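Local coordinates for halogenase PltM (Pseudomonas fluorescens, PDB 6BZN), which halogenates phenolic substrates with unusual substrate and halide versatility, as a flavoprotein that binds FAD, at residues P123-V127 with F410-N414; L73-L77 with F358-L362; T220-V225 with Q272-I276; L199-L205 with R335-L339. One frame throughout, in Å; residues are numbered along the deposited sequence.

Contact 1. Residues P123-V127 with F410-N414; sequences PDHLV and FHLWN
One face of the Phe410 ring lies under the backbone of His125. The CA atom of His125 sits over the centre of that ring, 3.5 Å from its centroid, in a CH-pi contact 8° off the normal. In return, the CB atom of Phe410 comes over one face of the His125 ring, toward its rim. The two rings lie near parallel, planes at 23°, but slid apart, and they barely overlap. His125 is the centre of an inverse gamma turn, a bend that probably helps present its CA to the ring. Phe410 reaches it because its CG stands anti to the backbone N (chi1 172°). The CE1 side of the ring lies along the peptide that leads into the strand, with Phe410 CE1 3.3 Å from His125 C and close to Leu126 N. Val127 points at the helix and divides its two methyls. Val127 CG2 meets the edge of the Trp413 indole, 3.6 Å from Trp413 NE1. Val127 CG1 touches Asn414 OD1 at 3.4 Å and packs on Phe410 CZ. The polar end of Asn414 is held by Arg418 and by the carbonyl of Ile514. Trp114 and Phe112 on the adjacent strand 109-114 extend the aromatic cluster. This is aromatic and aliphatic packing of the first turn of helix 410-441 against the start of edge strand 126-131 in the mixed sheet, away from the flavin sites.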
# COMPACT_ATOMS: atom_id res chain seq x y z
N PRO A 123 -12.81 -8.30 -23.71
CA PRO A 123 -13.14 -7.08 -22.96
C PRO A 123 -14.37 -7.17 -22.04
O PRO A 123 -14.67 -6.20 -21.35
CB PRO A 123 -13.36 -6.01 -24.04
CG PRO A 123 -13.21 -6.67 -25.34
CD PRO A 123 -12.95 -8.13 -25.17
N ASP A 124 -15.08 -8.30 -22.03
CA ASP A 124 -16.10 -8.56 -21.01
C ASP A 124 -15.58 -9.25 -19.75
O ASP A 124 -16.32 -9.40 -18.79
CB ASP A 124 -17.24 -9.36 -21.61
CG ASP A 124 -17.87 -8.65 -22.80
OD1 ASP A 124 -18.17 -7.44 -22.66
OD2 ASP A 124 -18.01 -9.27 -23.86
N HIS A 125 -14.31 -9.63 -19.74
CA HIS A 125 -13.67 -10.20 -18.54
C HIS A 125 -12.98 -9.09 -17.76
O HIS A 125 -11.77 -9.19 -17.49
CB HIS A 125 -12.70 -11.32 -18.92
CG HIS A 125 -13.37 -12.51 -19.52
ND1 HIS A 125 -12.69 -13.46 -20.25
CD2 HIS A 125 -14.66 -12.91 -19.48
CE1 HIS A 125 -13.54 -14.40 -20.64
NE2 HIS A 125 -14.74 -14.09 -20.18
N LEU A 126 -13.78 -8.08 -17.39
CA LEU A 126 -13.35 -6.88 -16.67
C LEU A 126 -14.24 -6.61 -15.46
O LEU A 126 -15.45 -6.80 -15.53
CB LEU A 126 -13.45 -5.64 -17.57
CG LEU A 126 -12.28 -5.20 -18.44
CD1 LEU A 126 -11.76 -6.36 -19.27
CD2 LEU A 126 -12.72 -4.03 -19.32
N VAL A 127 -13.65 -6.13 -14.37
CA VAL A 127 -14.40 -5.49 -13.29
C VAL A 127 -13.68 -4.19 -12.95
O VAL A 127 -12.45 -4.12 -13.01
CB VAL A 127 -14.60 -6.37 -12.02
CG1 VAL A 127 -15.48 -7.57 -12.32
CG2 VAL A 127 -13.28 -6.82 -11.42
N PHE A 410 -12.04 -15.93 -14.60
CA PHE A 410 -12.64 -14.61 -14.50
C PHE A 410 -13.89 -14.60 -13.62
O PHE A 410 -14.03 -13.71 -12.78
CB PHE A 410 -13.00 -13.98 -15.85
CG PHE A 410 -13.79 -12.73 -15.67
CD1 PHE A 410 -13.17 -11.59 -15.18
CD2 PHE A 410 -15.18 -12.73 -15.84
CE1 PHE A 410 -13.90 -10.44 -14.92
CE2 PHE A 410 -15.91 -11.58 -15.59
CZ PHE A 410 -15.28 -10.44 -15.13
N HIS A 411 -14.81 -15.55 -13.81
CA HIS A 411 -16.03 -15.57 -13.00
C HIS A 411 -15.69 -15.65 -11.51
O HIS A 411 -16.26 -14.92 -10.69
CB HIS A 411 -16.99 -16.71 -13.43
CG HIS A 411 -18.24 -16.77 -12.62
ND1 HIS A 411 -19.20 -15.78 -12.66
CD2 HIS A 411 -18.69 -17.69 -11.73
CE1 HIS A 411 -20.18 -16.09 -11.82
NE2 HIS A 411 -19.89 -17.24 -11.24
N LEU A 412 -14.73 -16.50 -11.16
CA LEU A 412 -14.26 -16.62 -9.78
C LEU A 412 -13.70 -15.28 -9.30
O LEU A 412 -14.05 -14.81 -8.20
CB LEU A 412 -13.23 -17.74 -9.64
CG LEU A 412 -12.58 -17.97 -8.27
CD1 LEU A 412 -13.62 -18.20 -7.19
CD2 LEU A 412 -11.62 -19.15 -8.37
N TRP A 413 -12.86 -14.65 -10.12
CA TRP A 413 -12.33 -13.33 -9.78
C TRP A 413 -13.48 -12.34 -9.53
O TRP A 413 -13.47 -11.60 -8.55
CB TRP A 413 -11.37 -12.76 -10.82
CG TRP A 413 -10.95 -11.42 -10.41
CD1 TRP A 413 -11.42 -10.23 -10.87
CD2 TRP A 413 -10.04 -11.12 -9.36
NE1 TRP A 413 -10.84 -9.20 -10.18
CE2 TRP A 413 -9.99 -9.72 -9.25
CE3 TRP A 413 -9.25 -11.89 -8.50
CZ2 TRP A 413 -9.17 -9.07 -8.32
CZ3 TRP A 413 -8.44 -11.25 -7.58
CH2 TRP A 413 -8.40 -9.85 -7.49
N ASN A 414 -14.45 -12.33 -10.44
CA ASN A 414 -15.57 -11.39 -10.32
C ASN A 414 -16.27 -11.56 -8.98
O ASN A 414 -16.50 -10.58 -8.27
CB ASN A 414 -16.51 -11.57 -11.53
CG ASN A 414 -17.71 -10.65 -11.50
OD1 ASN A 414 -17.74 -9.64 -10.81
ND2 ASN A 414 -18.74 -11.01 -12.28

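Contact 2. Residues L73-L77 with F358-L362; sequences LLRLL and FESIL
Leu74 lies over one face of the Phe358 ring. Its CD2 methyl stands above the ring centre, 3.8 Å from the centroid and 11° off the normal, as a CH-pi contact. The CG atom of Leu74 adds to this at 3.7 Å from Phe358 CE2, nearer the rim. At the root of the Phe358 side chain, Leu73 CB meets Phe358 CB at 3.7 Å. Leu73 then spreads its two methyls along the partner helix. CD1 lies by the backbone N and CB of Glu359. CD2 touches the same CB and reaches on to Leu362 CD2 at 3.8 Å. Leu362 CG is anti to the backbone N (chi1 -166°), and the two methyls part from there. Leu362 CD2 lies 3.7 Å from Leu76 CB, while Leu362 CD1 meets Leu77 CD2 at 3.8 Å. Leu77 closes the other side of the interface. Its CD1 rests near the carbonyl O and CB of Phe358, and its CD2 also touches Ile361 CG2 at 3.9 Å. The side chains meet through carbon atoms. The Glu359 carboxylate leads away to a salt bridge with Arg363 and a glycerol probably left from crystallisation. The segment axes approach to 9.5 Å and run nearly parallel, at 23°. Helix 33-44 covers one flank, with Ile33 and Leu37 on Phe358 and Leu37 also on Leu74. Ile33 binds FAD in this protein, and its helix follows a glycine-rich turn consistent with a Rossmann-type fold, so the pair packs beside the flavin site. Helix 410-441 packs on Leu73 and Leu76, and Phe447 of helix 444-452 touches Leu76 and Leu362.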
# COMPACT_ATOMS: atom_id res chain seq x y z
N LEU A 73 -6.29 8.56 5.53
CA LEU A 73 -5.21 8.51 6.51
C LEU A 73 -4.29 9.72 6.39
O LEU A 73 -3.87 10.27 7.40
CB LEU A 73 -4.42 7.20 6.41
CG LEU A 73 -5.26 6.01 6.84
CD1 LEU A 73 -4.64 4.72 6.33
CD2 LEU A 73 -5.48 5.99 8.35
N LEU A 74 -3.98 10.14 5.17
CA LEU A 74 -3.17 11.36 5.02
C LEU A 74 -3.91 12.57 5.56
O LEU A 74 -3.32 13.41 6.24
CB LEU A 74 -2.76 11.60 3.56
CG LEU A 74 -1.67 10.68 3.03
CD1 LEU A 74 -1.61 10.78 1.51
CD2 LEU A 74 -0.31 10.99 3.63
N ARG A 75 -5.20 12.66 5.28
CA ARG A 75 -6.02 13.76 5.80
C ARG A 75 -6.11 13.72 7.33
O ARG A 75 -6.07 14.76 7.98
CB ARG A 75 -7.42 13.77 5.16
CG ARG A 75 -7.43 14.23 3.70
CD ARG A 75 -8.78 13.95 3.01
NE ARG A 75 -9.83 14.87 3.42
CZ ARG A 75 -11.16 14.69 3.27
NH1 ARG A 75 -11.66 13.59 2.69
NH2 ARG A 75 -12.00 15.62 3.71
N LEU A 76 -6.22 12.51 7.90
CA LEU A 76 -6.21 12.35 9.35
C LEU A 76 -4.88 12.81 9.97
O LEU A 76 -4.86 13.53 10.97
CB LEU A 76 -6.52 10.91 9.75
CG LEU A 76 -7.99 10.50 9.64
CD1 LEU A 76 -8.14 8.99 9.67
CD2 LEU A 76 -8.81 11.15 10.75
N LEU A 77 -3.76 12.40 9.36
CA LEU A 77 -2.45 12.86 9.80
C LEU A 77 -2.34 14.38 9.77
O LEU A 77 -1.87 15.00 10.75
CB LEU A 77 -1.34 12.24 8.94
CG LEU A 77 -0.99 10.81 9.31
CD1 LEU A 77 -0.27 10.12 8.15
CD2 LEU A 77 -0.13 10.79 10.57
N PHE A 358 0.59 4.58 6.75
CA PHE A 358 0.06 5.84 7.26
C PHE A 358 -0.71 5.62 8.54
O PHE A 358 -0.66 6.46 9.45
CB PHE A 358 -0.80 6.57 6.21
CG PHE A 358 -0.07 6.93 4.94
CD1 PHE A 358 1.28 7.24 4.94
CD2 PHE A 358 -0.75 7.00 3.74
CE1 PHE A 358 1.93 7.58 3.76
CE2 PHE A 358 -0.10 7.33 2.55
CZ PHE A 358 1.24 7.61 2.56
N GLU A 359 -1.42 4.51 8.64
CA GLU A 359 -2.17 4.21 9.87
C GLU A 359 -1.20 3.97 11.02
O GLU A 359 -1.43 4.45 12.13
CB GLU A 359 -3.12 3.03 9.72
CG GLU A 359 -3.96 2.86 10.99
CD GLU A 359 -5.05 1.81 10.89
OE1 GLU A 359 -5.47 1.48 9.77
OE2 GLU A 359 -5.47 1.33 11.98
N SER A 360 -0.10 3.28 10.75
CA SER A 360 0.88 2.99 11.80
C SER A 360 1.51 4.28 12.34
O SER A 360 1.72 4.43 13.55
CB SER A 360 1.96 2.00 11.31
OG SER A 360 2.75 1.59 12.41
N ILE A 361 1.79 5.23 11.45
CA ILE A 361 2.34 6.52 11.87
C ILE A 361 1.34 7.24 12.78
O ILE A 361 1.69 7.78 13.83
CB ILE A 361 2.74 7.41 10.68
CG1 ILE A 361 3.86 6.75 9.89
CG2 ILE A 361 3.17 8.81 11.13
CD1 ILE A 361 4.06 7.34 8.50
N LEU A 362 0.08 7.21 12.36
CA LEU A 362 -1.00 7.85 13.07
C LEU A 362 -1.20 7.27 14.47
O LEU A 362 -1.48 8.01 15.42
CB LEU A 362 -2.26 7.70 12.22
CG LEU A 362 -3.52 8.50 12.48
CD1 LEU A 362 -3.26 9.99 12.63
CD2 LEU A 362 -4.45 8.21 11.31

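Contact 3. Residues T220-V225 with Q272-I276; sequences THMLNV and QLCSI
Thr220-Leu223 and Leu273-Ile276 run antiparallel, with Thr220 facing Ile276 and Met222 facing Cys274 as hydrogen-bonded pairs. Each of these pairs makes two bonds. The Ile276 N to Thr220 O bond is nearly straight (174°, 2.9 Å), and Cys274 N meets Met222 O in the carbonyl plane at 2.8 Å. Between them, His221 and Ser275 form a non-hydrogen-bonded pair. The His221 ring meets Ser275 obliquely, with His221 CD2 3.6 Å from Ser275 CB. Glu64 grips both residues, one carboxylate oxygen to His221 NE2 and the other to Ser275 OG. Ser275 OG also bonds Trp259. On the other face, Met222 SD packs on Ile276 CG1 at 4.0 Å. Val225 CG2 continues this apolar row, 3.9 Å from Cys274 CB. Toward Gln272, Leu223 CD2 touches Leu273 CD2 at 3.7 Å. Beyond it a water accepts from Asn224 N and donates to Gln272 O at 2.7 Å. A leucine in place of His221 would probably leave one Glu64 oxygen without its partner and let that carboxylate turn away from Ser275. Here the His221 and Ser275 side chains bring polar groups to one face, while Met222, Cys274 and Ile276 pack on the other, beside Thr220. The buried His221 and Ser275 share Glu64 close to Val62, an FAD-binding residue, which is consistent with their fixing the orientation of that carboxylate.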
# COMPACT_ATOMS: atom_id res chain seq x y z
N THR A 220 9.39 -1.22 -13.46
CA THR A 220 10.09 -0.15 -14.14
C THR A 220 9.11 0.97 -14.48
O THR A 220 7.90 0.86 -14.21
CB THR A 220 10.82 -0.66 -15.41
OG1 THR A 220 11.74 0.33 -15.87
CG2 THR A 220 9.84 -0.99 -16.54
N HIS A 221 9.63 2.02 -15.10
CA HIS A 221 8.82 3.06 -15.68
C HIS A 221 9.09 3.13 -17.19
O HIS A 221 10.24 3.01 -17.62
CB HIS A 221 9.14 4.42 -15.06
CG HIS A 221 8.59 4.62 -13.68
ND1 HIS A 221 8.85 5.76 -12.95
CD2 HIS A 221 7.82 3.84 -12.90
CE1 HIS A 221 8.24 5.68 -11.78
NE2 HIS A 221 7.59 4.53 -11.73
N MET A 222 8.03 3.37 -17.96
CA MET A 222 8.11 3.38 -19.42
C MET A 222 7.49 4.59 -20.05
O MET A 222 6.56 5.21 -19.50
CB MET A 222 7.44 2.14 -20.00
CG MET A 222 8.01 0.82 -19.53
SD MET A 222 7.36 -0.51 -20.56
CE MET A 222 8.01 -1.93 -19.69
N LEU A 223 7.99 4.91 -21.25
CA LEU A 223 7.39 5.91 -22.12
C LEU A 223 6.56 5.25 -23.20
O LEU A 223 6.81 4.11 -23.58
CB LEU A 223 8.47 6.70 -22.86
CG LEU A 223 9.34 7.58 -22.00
CD1 LEU A 223 10.68 7.85 -22.68
CD2 LEU A 223 8.58 8.87 -21.74
N ASN A 224 5.61 6.02 -23.72
CA ASN A 224 4.77 5.61 -24.85
C ASN A 224 4.00 4.31 -24.62
O ASN A 224 3.84 3.51 -25.55
CB ASN A 224 5.61 5.54 -26.15
CG ASN A 224 5.98 6.92 -26.66
OD1 ASN A 224 5.31 7.90 -26.36
ND2 ASN A 224 7.05 7.00 -27.44
N VAL A 225 3.52 4.11 -23.39
CA VAL A 225 2.63 3.01 -23.11
C VAL A 225 1.23 3.41 -23.55
O VAL A 225 0.67 4.40 -23.04
CB VAL A 225 2.63 2.62 -21.62
CG1 VAL A 225 1.68 1.46 -21.39
CG2 VAL A 225 4.03 2.25 -21.17
N GLN A 272 5.38 12.07 -18.46
CA GLN A 272 5.19 11.23 -19.65
C GLN A 272 5.19 9.73 -19.37
O GLN A 272 4.88 8.92 -20.25
CB GLN A 272 6.28 11.51 -20.67
CG GLN A 272 6.31 12.95 -21.17
CD GLN A 272 7.47 13.17 -22.13
OE1 GLN A 272 7.57 12.48 -23.14
NE2 GLN A 272 8.36 14.11 -21.80
N LEU A 273 5.53 9.35 -18.14
CA LEU A 273 5.81 7.97 -17.84
C LEU A 273 4.58 7.21 -17.38
O LEU A 273 3.58 7.79 -16.94
CB LEU A 273 6.88 7.88 -16.75
CG LEU A 273 8.22 8.53 -17.10
CD1 LEU A 273 9.08 8.61 -15.84
CD2 LEU A 273 8.91 7.74 -18.21
N CYS A 274 4.72 5.90 -17.46
CA CYS A 274 3.79 4.95 -16.95
C CYS A 274 4.54 3.88 -16.16
O CYS A 274 5.54 3.31 -16.63
CB CYS A 274 3.00 4.35 -18.11
SG CYS A 274 1.74 3.13 -17.66
N SER A 275 4.06 3.59 -14.96
CA SER A 275 4.66 2.56 -14.14
C SER A 275 4.15 1.19 -14.56
O SER A 275 2.94 1.03 -14.77
CB SER A 275 4.39 2.82 -12.67
OG SER A 275 4.98 1.82 -11.86
N ILE A 276 5.06 0.24 -14.67
CA ILE A 276 4.75 -1.12 -15.10
C ILE A 276 5.44 -2.08 -14.12
O ILE A 276 6.64 -1.98 -13.88
CB ILE A 276 5.27 -1.41 -16.53
CG1 ILE A 276 4.70 -0.40 -17.56
CG2 ILE A 276 4.97 -2.85 -16.94
CD1 ILE A 276 3.19 -0.41 -17.77
O HOH W 1 3.87 6.01 -20.99
O HOH W 2 4.76 8.54 -22.93

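Contact 4. Residues L199-L205 with R335-L339; sequences LSRQLGL and RFCLL
Leu199 meets both inward-pointing residues of strand 336-338. Its CD1 methyl touches Phe336 CB at 4.0 Å, and its CB packs on Leu338 CD1 at the same distance. Ser200 CB lies 4.1 Å from the other methyl, Leu338 CD2. Arg201, an FAD-binding residue, points out of the contact. One helical turn after Leu199, Leu203 and Phe336 reach toward each other from opposite directions. The CD1 methyl of Leu203 sits over one face of the ring, offset toward the rim, 3.6 Å from the centroid and 20° off the normal. This CH-pi contact is close, with Leu203 CD1 3.4 Å from Phe336 CE1. Phe336 holds its CG between its own backbone N and carbonyl carbon (chi1 71°), and this sets the ring beneath the helix end. The helix ends at Leu203; Gly204 leaves it with positive phi. Leu205 points toward the strand, and its CD1 reaches Phe336 CE1 at 4.2 Å. A serine in place of Phe336 would probably open a gap under Leu203 CD1 and take away the ring that Leu205 CD1 packs on. Ile189 and Leu169 also border Phe336. The contact is wholly apolar, so hydrophobic burial holds the helix to this edge strand of the parallel sheet.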
# COMPACT_ATOMS: atom_id res chain seq x y z
N LEU A 199 17.61 -2.16 11.66
CA LEU A 199 17.09 -2.66 12.93
C LEU A 199 16.51 -4.02 12.74
O LEU A 199 16.70 -4.87 13.58
CB LEU A 199 16.01 -1.76 13.54
CG LEU A 199 16.51 -0.56 14.33
CD1 LEU A 199 15.32 0.22 14.81
CD2 LEU A 199 17.35 -1.02 15.51
N SER A 200 15.78 -4.23 11.65
CA SER A 200 15.22 -5.54 11.42
C SER A 200 16.35 -6.56 11.32
O SER A 200 16.26 -7.61 11.96
CB SER A 200 14.34 -5.60 10.17
OG SER A 200 13.91 -6.94 9.94
N ARG A 201 17.40 -6.25 10.57
CA ARG A 201 18.52 -7.19 10.42
C ARG A 201 19.17 -7.47 11.77
O ARG A 201 19.40 -8.63 12.13
CB ARG A 201 19.57 -6.68 9.42
CG ARG A 201 19.07 -6.58 7.98
CD ARG A 201 20.20 -6.33 6.99
NE ARG A 201 20.98 -5.14 7.33
CZ ARG A 201 20.93 -3.94 6.73
NH1 ARG A 201 20.13 -3.69 5.69
NH2 ARG A 201 21.71 -2.96 7.19
N GLN A 202 19.43 -6.43 12.56
CA GLN A 202 20.18 -6.62 13.81
C GLN A 202 19.33 -7.23 14.94
O GLN A 202 19.87 -7.86 15.86
CB GLN A 202 20.84 -5.32 14.23
CG GLN A 202 20.01 -4.41 15.12
CD GLN A 202 20.74 -3.12 15.44
OE1 GLN A 202 21.44 -2.57 14.60
NE2 GLN A 202 20.60 -2.65 16.68
N LEU A 203 18.00 -7.06 14.88
CA LEU A 203 17.12 -7.53 15.95
C LEU A 203 16.62 -8.94 15.76
O LEU A 203 16.06 -9.51 16.69
CB LEU A 203 15.92 -6.62 16.11
CG LEU A 203 16.20 -5.22 16.69
CD1 LEU A 203 14.97 -4.36 16.53
CD2 LEU A 203 16.62 -5.33 18.14
N GLY A 204 16.78 -9.49 14.57
CA GLY A 204 16.39 -10.86 14.30
C GLY A 204 14.89 -11.10 14.34
O GLY A 204 14.45 -12.16 14.78
N LEU A 205 14.10 -10.12 13.90
CA LEU A 205 12.64 -10.26 13.97
C LEU A 205 11.97 -10.71 12.67
O LEU A 205 10.83 -11.15 12.71
CB LEU A 205 11.99 -8.96 14.46
CG LEU A 205 12.60 -8.38 15.75
CD1 LEU A 205 12.19 -6.93 15.96
CD2 LEU A 205 12.21 -9.23 16.93
N ARG A 335 12.87 0.90 23.27
CA ARG A 335 13.56 2.02 22.62
C ARG A 335 13.48 2.05 21.09
O ARG A 335 14.19 2.84 20.47
CB ARG A 335 15.04 2.01 23.04
CG ARG A 335 15.27 2.18 24.54
CD ARG A 335 14.98 3.60 24.95
NE ARG A 335 15.18 3.86 26.38
CZ ARG A 335 15.23 5.08 26.93
NH1 ARG A 335 15.09 6.18 26.19
NH2 ARG A 335 15.41 5.21 28.25
N PHE A 336 12.60 1.25 20.50
CA PHE A 336 12.47 1.26 19.04
C PHE A 336 11.07 0.91 18.58
O PHE A 336 10.28 0.31 19.31
CB PHE A 336 13.47 0.31 18.37
CG PHE A 336 13.15 -1.14 18.58
CD1 PHE A 336 12.32 -1.82 17.70
CD2 PHE A 336 13.69 -1.83 19.65
CE1 PHE A 336 12.03 -3.17 17.88
CE2 PHE A 336 13.40 -3.18 19.84
CZ PHE A 336 12.57 -3.85 18.96
N CYS A 337 10.80 1.30 17.34
CA CYS A 337 9.63 0.83 16.61
C CYS A 337 10.03 0.69 15.15
O CYS A 337 10.71 1.57 14.60
CB CYS A 337 8.46 1.79 16.76
SG CYS A 337 7.06 1.41 15.66
N LEU A 338 9.64 -0.43 14.56
CA LEU A 338 9.73 -0.63 13.12
C LEU A 338 8.40 -0.19 12.53
O LEU A 338 7.35 -0.67 12.94
CB LEU A 338 9.96 -2.09 12.77
CG LEU A 338 11.37 -2.67 12.89
CD1 LEU A 338 12.06 -2.33 14.18
CD2 LEU A 338 11.34 -4.17 12.65
N LEU A 339 8.46 0.71 11.56
CA LEU A 339 7.27 1.03 10.79
C LEU A 339 6.92 -0.15 9.86
O LEU A 339 7.70 -1.10 9.72
CB LEU A 339 7.46 2.35 10.04
CG LEU A 339 7.41 3.62 10.88
CD1 LEU A 339 7.53 4.81 9.94
CD2 LEU A 339 6.15 3.76 11.72

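Contacts 2 and 4 touch: Leu339 packs its CD2 on Ser360 OG and its CD1 on Ile361 CG1, both at 4.1 Å, and the two centres lie 21 Å apart. Contacts 1 and 3 reach the same mixed sheet, with centres 25 Å apart. Contacts 2 and 3 both border FAD-site residues: Phe358 is about 4 Å, side chain to side chain, from Ile33 and Leu354, and Ser275 is about 4 Å from Val62. Contact 4 includes Arg201 of a further FAD site; FAD is absent from this model. Contact 1 lies away from these sites, its centre 42 Å from that of contact 4. Along the chain, contact 3 is nested inside the other three.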